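PDB 2O0Y: transcriptional regulator from Rhodococcus sp., which probably binds DNA as a dimeric transcription factor of the IclR family and so controls gene expression. Local coordinates for residues R39-L44 with T54-V59; V100-Q105 with R245-E250; Y117-L122 with Y146-G151. All blocks are in the same frame, centred on the assembly; numbering follows the deposited sequence.

Contact 1: residues R39-L44 with T54-V59; sequences RSLKEL and TVVRLV
A chi1 of 171° turns CG of Leu41 to the far side of CB from its backbone N, and this carries both methyls across to the facing helix; Val55, with CG1 likewise opposite its N (chi1 -178°), holds that methyl out toward CD1. CD1 of Leu41 lies 3.7 Å from CG1 of Val55 as the two side chains pass in antiparallel fashion, while its CD2 reaches CG2 of Val56 at 3.9 Å. One helical turn further on, Leu44 sets its CB against CG1 of Val55 and its CD1 against CG2 of Val59, crossing that valine at about a right angle. Helices 41-48 and 52-64 are the helix-turn-helix pair of the DNA-binding domain, the second being the probable recognition helix. Between these two segments every contact is apolar, and Leu28 of helix 18-29 also touches Leu44. Helix 41-48 begins in a capping box: Glu43 N donates to Ser40 OG at 3.1 Å, and Ser40 N returns a bond to Glu43 OE1 at 3.0 Å, on the anti side of the carboxylate. Arg39 NH1 makes a salt bridge to Glu43 OE2 from above the carboxylate plane, and Arg39 NE is held by the carbonyl of Leu31.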
# COMPACT_ATOMS: atom_id res chain seq x y z
N ARG B 39 -3.53 17.83 7.31
CA ARG B 39 -3.93 18.83 8.33
C ARG B 39 -2.87 19.88 8.37
O ARG B 39 -1.67 19.52 8.27
CB ARG B 39 -3.92 18.15 9.71
CG ARG B 39 -5.03 17.08 9.87
CD ARG B 39 -6.43 17.73 9.85
NE ARG B 39 -7.44 16.81 10.37
CZ ARG B 39 -8.66 17.12 10.73
NH1 ARG B 39 -9.13 18.36 10.56
NH2 ARG B 39 -9.44 16.14 11.21
N SER B 40 -3.26 21.14 8.54
CA SER B 40 -2.34 22.25 8.72
C SER B 40 -1.97 22.29 10.18
O SER B 40 -2.64 21.71 11.05
CB SER B 40 -3.04 23.54 8.40
OG SER B 40 -4.09 23.73 9.35
N LEU B 41 -0.94 23.05 10.50
CA LEU B 41 -0.55 23.17 11.89
C LEU B 41 -1.72 23.72 12.76
O LEU B 41 -1.96 23.25 13.87
CB LEU B 41 0.70 24.11 11.97
CG LEU B 41 1.19 24.57 13.36
CD1 LEU B 41 1.67 23.33 14.15
CD2 LEU B 41 2.30 25.62 13.19
N LYS B 42 -2.45 24.70 12.23
CA LYS B 42 -3.61 25.27 12.95
C LYS B 42 -4.64 24.21 13.25
O LYS B 42 -5.22 24.20 14.36
CB LYS B 42 -4.24 26.41 12.13
CG LYS B 42 -5.27 27.32 12.92
CD LYS B 42 -5.59 28.55 12.09
CE LYS B 42 -6.54 29.49 12.79
NZ LYS B 42 -7.84 28.80 12.98
N GLU B 43 -4.90 23.32 12.30
CA GLU B 43 -5.81 22.23 12.58
C GLU B 43 -5.28 21.30 13.71
O GLU B 43 -6.06 20.81 14.52
CB GLU B 43 -6.06 21.39 11.32
CG GLU B 43 -6.94 22.11 10.29
CD GLU B 43 -7.20 21.24 9.09
OE1 GLU B 43 -6.26 21.07 8.30
OE2 GLU B 43 -8.34 20.74 8.92
N LEU B 44 -3.97 21.02 13.72
CA LEU B 44 -3.41 20.12 14.75
C LEU B 44 -3.48 20.75 16.11
O LEU B 44 -3.84 20.08 17.11
CB LEU B 44 -1.98 19.72 14.41
CG LEU B 44 -1.91 18.95 13.06
CD1 LEU B 44 -0.44 18.74 12.72
CD2 LEU B 44 -2.67 17.58 13.07
N THR B 54 4.20 23.37 21.68
CA THR B 54 4.21 21.92 21.93
C THR B 54 3.92 21.18 20.65
O THR B 54 4.66 20.27 20.30
CB THR B 54 3.17 21.55 22.98
OG1 THR B 54 3.49 22.26 24.16
CG2 THR B 54 3.10 20.04 23.24
N VAL B 55 2.87 21.57 19.92
CA VAL B 55 2.60 20.94 18.61
C VAL B 55 3.74 21.10 17.62
O VAL B 55 4.11 20.14 16.92
CB VAL B 55 1.30 21.43 17.95
CG1 VAL B 55 1.07 20.65 16.61
CG2 VAL B 55 0.07 21.14 18.88
N VAL B 56 4.31 22.31 17.52
CA VAL B 56 5.42 22.56 16.60
C VAL B 56 6.57 21.61 16.92
O VAL B 56 7.15 21.01 16.01
CB VAL B 56 5.84 24.04 16.63
CG1 VAL B 56 7.15 24.31 15.80
CG2 VAL B 56 4.72 24.93 16.17
N ARG B 57 6.93 21.47 18.19
CA ARG B 57 8.03 20.57 18.56
C ARG B 57 7.74 19.10 18.19
O ARG B 57 8.60 18.37 17.69
CB ARG B 57 8.31 20.70 20.05
CG ARG B 57 9.15 19.58 20.66
CD ARG B 57 9.76 19.98 22.03
NE ARG B 57 8.81 20.56 23.01
CZ ARG B 57 7.65 20.03 23.43
NH1 ARG B 57 7.17 18.88 22.95
NH2 ARG B 57 6.93 20.71 24.33
N LEU B 58 6.52 18.65 18.46
CA LEU B 58 6.18 17.23 18.16
C LEU B 58 6.12 17.01 16.68
O LEU B 58 6.62 15.97 16.19
CB LEU B 58 4.87 16.80 18.82
CG LEU B 58 4.88 16.74 20.36
CD1 LEU B 58 3.44 16.65 20.98
CD2 LEU B 58 5.76 15.56 20.85
N VAL B 59 5.55 17.97 15.93
CA VAL B 59 5.45 17.81 14.48
C VAL B 59 6.88 17.76 13.88
O VAL B 59 7.15 16.91 13.05
CB VAL B 59 4.59 18.93 13.86
CG1 VAL B 59 4.78 18.99 12.35
CG2 VAL B 59 3.10 18.65 14.18

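Contact 2: residues V100-Q105 with R245-E250; sequences VDIMRQ and RAAAEE
Ile102 fits against Ala247 and Glu250 where helices 97-110 and 237-254 run side by side on one face of the antiparallel sheet of the IclR C-terminal, GAF-like domain. The two branches of the isoleucine divide the work. CG2, opposite the backbone N, packs on CB of Ala247 at 3.6 Å, and the small alanine lets the backbones come close, with 6.2 Å between Ile102 CA and Ala247 CA. CG1, opposite the carbonyl carbon (chi1 -71°), extends through a chi2 of 159° to set CD1 3.7 Å from CB of Glu250. The glutamate takes a similar first torsion and then runs out straight, which brings OE1 alongside CG1 of Ile102, a contact of packing and not of bonding. Ile251 and Ile254 add to the apolar surroundings of the isoleucine. With an alanine here, Ala247 CB and the Glu250 stem would probably lose their apolar cover and a gap would open between the helices. Met103, a selenomethionine, leaves its helix away from the partner; its side chain touches Ala128 and Cys130 of strand 123-130. Within helix 97-110, Arg104 NH2 forms a salt bridge with Asp101 OD1 at 2.8 Å, the oxygen lying close to the guanidinium plane.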
# COMPACT_ATOMS: atom_id res chain seq x y z
N VAL B 100 -15.99 -14.25 9.48
CA VAL B 100 -15.60 -15.61 9.03
C VAL B 100 -16.63 -16.68 9.46
O VAL B 100 -17.04 -17.50 8.63
CB VAL B 100 -14.19 -15.98 9.45
CG1 VAL B 100 -13.80 -17.30 8.86
CG2 VAL B 100 -13.21 -14.88 8.92
N ASP B 101 -17.11 -16.63 10.70
CA ASP B 101 -18.22 -17.52 11.12
C ASP B 101 -19.42 -17.42 10.17
O ASP B 101 -19.98 -18.44 9.75
CB ASP B 101 -18.71 -17.21 12.54
CG ASP B 101 -17.68 -17.49 13.59
OD1 ASP B 101 -16.70 -18.21 13.30
OD2 ASP B 101 -17.83 -16.95 14.72
N ILE B 102 -19.83 -16.21 9.82
CA ILE B 102 -21.00 -16.06 8.92
C ILE B 102 -20.71 -16.69 7.56
O ILE B 102 -21.55 -17.34 6.99
CB ILE B 102 -21.42 -14.56 8.75
CG1 ILE B 102 -22.06 -14.03 10.04
CG2 ILE B 102 -22.37 -14.38 7.57
CD1 ILE B 102 -22.03 -12.46 10.13
N MSE B 103 -19.51 -16.50 7.03
CA MSE B 103 -19.14 -17.04 5.72
C MSE B 103 -19.09 -18.56 5.79
O MSE B 103 -19.48 -19.27 4.85
CB MSE B 103 -17.76 -16.50 5.32
CG MSE B 103 -17.70 -15.00 5.11
SE MSE B 103 -15.84 -14.41 4.73
CE MSE B 103 -15.37 -15.48 3.13
N ARG B 104 -18.58 -19.07 6.89
CA ARG B 104 -18.50 -20.51 7.09
C ARG B 104 -19.90 -21.11 7.12
O ARG B 104 -20.19 -22.10 6.42
CB ARG B 104 -17.70 -20.84 8.38
CG ARG B 104 -17.28 -22.28 8.43
CD ARG B 104 -16.72 -22.66 9.81
NE ARG B 104 -15.50 -21.86 10.06
CZ ARG B 104 -15.39 -20.89 10.97
NH1 ARG B 104 -14.23 -20.26 11.07
NH2 ARG B 104 -16.41 -20.57 11.79
N GLN B 105 -20.81 -20.48 7.87
CA GLN B 105 -22.17 -20.99 7.91
C GLN B 105 -22.87 -20.92 6.54
O GLN B 105 -23.60 -21.83 6.13
CB GLN B 105 -22.97 -20.29 9.02
CG GLN B 105 -24.36 -20.89 9.25
CD GLN B 105 -24.29 -22.32 9.75
OE1 GLN B 105 -23.48 -22.63 10.63
NE2 GLN B 105 -25.13 -23.20 9.19
N ARG B 245 -28.04 -13.15 0.86
CA ARG B 245 -28.56 -11.81 1.19
C ARG B 245 -28.45 -11.55 2.66
O ARG B 245 -28.01 -10.49 3.05
CB ARG B 245 -30.05 -11.67 0.81
CG ARG B 245 -30.54 -10.24 0.98
CD ARG B 245 -32.09 -10.12 0.78
NE ARG B 245 -32.50 -10.42 -0.59
CZ ARG B 245 -32.31 -9.61 -1.64
NH1 ARG B 245 -31.70 -8.44 -1.48
NH2 ARG B 245 -32.76 -9.95 -2.84
N ALA B 246 -28.88 -12.51 3.48
CA ALA B 246 -28.82 -12.36 4.95
C ALA B 246 -27.39 -12.21 5.43
O ALA B 246 -27.11 -11.38 6.28
CB ALA B 246 -29.48 -13.53 5.64
N ALA B 247 -26.49 -13.04 4.90
CA ALA B 247 -25.07 -13.02 5.32
C ALA B 247 -24.45 -11.70 4.99
O ALA B 247 -23.71 -11.11 5.80
CB ALA B 247 -24.33 -14.15 4.58
N ALA B 248 -24.70 -11.21 3.77
CA ALA B 248 -24.14 -9.91 3.36
C ALA B 248 -24.62 -8.79 4.32
O ALA B 248 -23.86 -7.92 4.76
CB ALA B 248 -24.53 -9.60 1.90
N GLU B 249 -25.90 -8.82 4.64
CA GLU B 249 -26.50 -7.81 5.50
C GLU B 249 -25.80 -7.86 6.85
O GLU B 249 -25.42 -6.82 7.39
CB GLU B 249 -28.00 -8.08 5.66
CG GLU B 249 -28.80 -7.79 4.37
CD GLU B 249 -30.32 -8.06 4.47
OE1 GLU B 249 -30.79 -8.60 5.51
OE2 GLU B 249 -31.04 -7.74 3.47
N GLU B 250 -25.65 -9.06 7.41
CA GLU B 250 -25.02 -9.28 8.73
C GLU B 250 -23.55 -8.84 8.74
O GLU B 250 -23.11 -8.24 9.68
CB GLU B 250 -25.11 -10.75 9.11
CG GLU B 250 -26.56 -11.19 9.46
CD GLU B 250 -26.77 -12.68 9.41
OE1 GLU B 250 -25.81 -13.44 9.58
OE2 GLU B 250 -27.93 -13.12 9.21

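Contact 3: residues Y117-L122 with Y146-G151; sequences YIRQGL and YPLWAG
Arg119 NH1 donates to the carbonyl O of Gly121 at 2.7 Å, a fairly straight bond (158°) that folds the arginine back over the turn following its strand. The oxygen lies practically in the guanidinium plane, whereas the nitrogen stands 26° off the carbonyl plane. The chain runs extended as far as CD and then bends at chi3 (70°), and this bend is what returns the guanidinium to Gly121. It also leaves the aliphatic stem for Leu148, whose CD1 rests 3.9 Å from CD of Arg119. The leucine pushes further into the turn: its CG sits 3.6 Å from the carbonyl O of Leu122, and CD1 lies against the carbonyl carbon of the same residue. A water accepts from Leu148 N at 2.8 Å and also lies beside Leu122 O, but that second distance is too short to be trusted, so a full bridge remains doubtful. Leu148 also touches Val168 of helix 165-171 and Leu157 of helix 152-157, while Leu122 meets Glu97 of the second subunit. The residues flanking Leu148 in sequence, Pro147 and Trp149, touch each other, CB of the proline lying over one face of the indole near its rim. Gly121 has a positive phi, which favours glycine, and together with Leu122 its backbone angles come close to a type II' turn. This is the two-residue beta hairpin joining strands 113-120 and 123-130, here packed against the chain that leaves the edge strand 146-147 of the GAF-like sheet.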
# COMPACT_ATOMS: atom_id res chain seq x y z
N TYR B 117 -14.40 -10.98 -2.07
CA TYR B 117 -13.51 -10.34 -3.05
C TYR B 117 -13.43 -8.86 -2.82
O TYR B 117 -14.42 -8.28 -2.41
CB TYR B 117 -14.16 -10.45 -4.40
CG TYR B 117 -14.03 -11.71 -5.17
CD1 TYR B 117 -12.92 -11.92 -5.98
CD2 TYR B 117 -15.06 -12.68 -5.16
CE1 TYR B 117 -12.81 -13.08 -6.75
CE2 TYR B 117 -14.97 -13.82 -5.95
CZ TYR B 117 -13.84 -13.99 -6.76
OH TYR B 117 -13.69 -15.09 -7.57
N ILE B 118 -12.27 -8.26 -3.12
CA ILE B 118 -12.18 -6.82 -3.28
C ILE B 118 -11.62 -6.47 -4.66
O ILE B 118 -11.15 -7.36 -5.38
CB ILE B 118 -11.24 -6.23 -2.16
CG1 ILE B 118 -9.87 -6.92 -2.24
CG2 ILE B 118 -11.88 -6.42 -0.78
CD1 ILE B 118 -8.71 -6.20 -1.46
N ARG B 119 -11.60 -5.18 -5.00
CA ARG B 119 -11.00 -4.72 -6.22
C ARG B 119 -9.63 -4.18 -5.84
O ARG B 119 -9.47 -3.51 -4.79
CB ARG B 119 -11.83 -3.59 -6.85
CG ARG B 119 -11.27 -3.04 -8.14
CD ARG B 119 -12.15 -1.90 -8.69
NE ARG B 119 -12.12 -0.65 -7.91
CZ ARG B 119 -11.11 0.23 -7.91
NH1 ARG B 119 -9.99 0.01 -8.59
NH2 ARG B 119 -11.23 1.34 -7.20
N GLN B 120 -8.67 -4.51 -6.70
CA GLN B 120 -7.35 -3.97 -6.61
C GLN B 120 -6.99 -3.59 -8.02
O GLN B 120 -6.80 -4.44 -8.87
CB GLN B 120 -6.41 -5.01 -6.02
CG GLN B 120 -6.58 -5.17 -4.50
CD GLN B 120 -5.33 -5.69 -3.78
OE1 GLN B 120 -4.63 -6.60 -4.28
NE2 GLN B 120 -5.04 -5.11 -2.60
N GLY B 121 -6.93 -2.29 -8.28
CA GLY B 121 -6.73 -1.78 -9.66
C GLY B 121 -7.90 -2.24 -10.51
O GLY B 121 -9.05 -2.07 -10.10
N LEU B 122 -7.61 -2.82 -11.67
CA LEU B 122 -8.65 -3.34 -12.56
C LEU B 122 -8.87 -4.86 -12.39
O LEU B 122 -9.24 -5.54 -13.34
CB LEU B 122 -8.34 -3.05 -14.03
CG LEU B 122 -8.09 -1.60 -14.49
CD1 LEU B 122 -7.61 -1.56 -15.95
CD2 LEU B 122 -9.33 -0.72 -14.32
N TYR B 146 -7.67 -11.58 -10.62
CA TYR B 146 -8.44 -12.05 -11.76
C TYR B 146 -9.19 -10.86 -12.36
O TYR B 146 -9.33 -9.81 -11.72
CB TYR B 146 -9.44 -13.16 -11.38
CG TYR B 146 -8.82 -14.52 -11.14
CD1 TYR B 146 -8.77 -15.48 -12.16
CD2 TYR B 146 -8.27 -14.84 -9.92
CE1 TYR B 146 -8.18 -16.72 -11.94
CE2 TYR B 146 -7.68 -16.06 -9.70
CZ TYR B 146 -7.64 -17.00 -10.71
OH TYR B 146 -7.05 -18.21 -10.45
N PRO B 147 -9.65 -11.02 -13.62
CA PRO B 147 -10.24 -9.87 -14.31
C PRO B 147 -11.55 -9.42 -13.68
O PRO B 147 -12.15 -10.17 -12.89
CB PRO B 147 -10.48 -10.41 -15.74
CG PRO B 147 -10.55 -11.89 -15.58
CD PRO B 147 -9.59 -12.22 -14.47
N LEU B 148 -11.98 -8.20 -14.00
CA LEU B 148 -13.28 -7.71 -13.49
C LEU B 148 -14.37 -7.84 -14.55
O LEU B 148 -15.52 -7.55 -14.27
CB LEU B 148 -13.19 -6.22 -13.10
CG LEU B 148 -12.49 -5.76 -11.82
CD1 LEU B 148 -12.43 -4.24 -11.80
CD2 LEU B 148 -13.23 -6.32 -10.61
N TRP B 149 -14.00 -8.29 -15.75
CA TRP B 149 -14.92 -8.30 -16.92
C TRP B 149 -15.75 -9.58 -17.04
O TRP B 149 -16.74 -9.59 -17.75
CB TRP B 149 -14.21 -7.97 -18.25
CG TRP B 149 -12.98 -8.77 -18.51
CD1 TRP B 149 -11.66 -8.39 -18.28
CD2 TRP B 149 -12.91 -10.09 -19.06
NE1 TRP B 149 -10.80 -9.41 -18.64
CE2 TRP B 149 -11.54 -10.46 -19.13
CE3 TRP B 149 -13.88 -11.01 -19.50
CZ2 TRP B 149 -11.12 -11.72 -19.60
CZ3 TRP B 149 -13.47 -12.25 -19.97
CH2 TRP B 149 -12.10 -12.60 -20.00
N ALA B 150 -15.37 -10.62 -16.29
CA ALA B 150 -16.12 -11.88 -16.27
C ALA B 150 -16.55 -12.26 -14.84
O ALA B 150 -15.74 -12.19 -13.93
CB ALA B 150 -15.25 -13.03 -16.86
N GLY B 151 -17.81 -12.64 -14.67
CA GLY B 151 -18.32 -13.21 -13.41
C GLY B 151 -19.08 -12.20 -12.55
O GLY B 151 -19.05 -10.98 -12.81
O HOH W 1 -10.43 -6.35 -15.32

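The three contacts illustrate how chemistry follows place. Contact 1 belongs to the DNA-binding domain and is mostly buried, a purely aliphatic joint between two consecutive helices. Contacts 2 and 3 share the C-terminal domain, their centres about 21 Å apart against about 43 and 41 Å from their centres to that of contact 1, and both are only partly buried. Contact 2 also pairs helices, but ones distant in sequence, and an exposed glutamate forms its outer side. Contact 3 joins a strand end and its turn to a loop, mixing aliphatic groups with backbone carbonyls, and it is nested within the chain loop that contact 2 closes. The second subunit touches the segments of contacts 1 and 3, not those of contact 2.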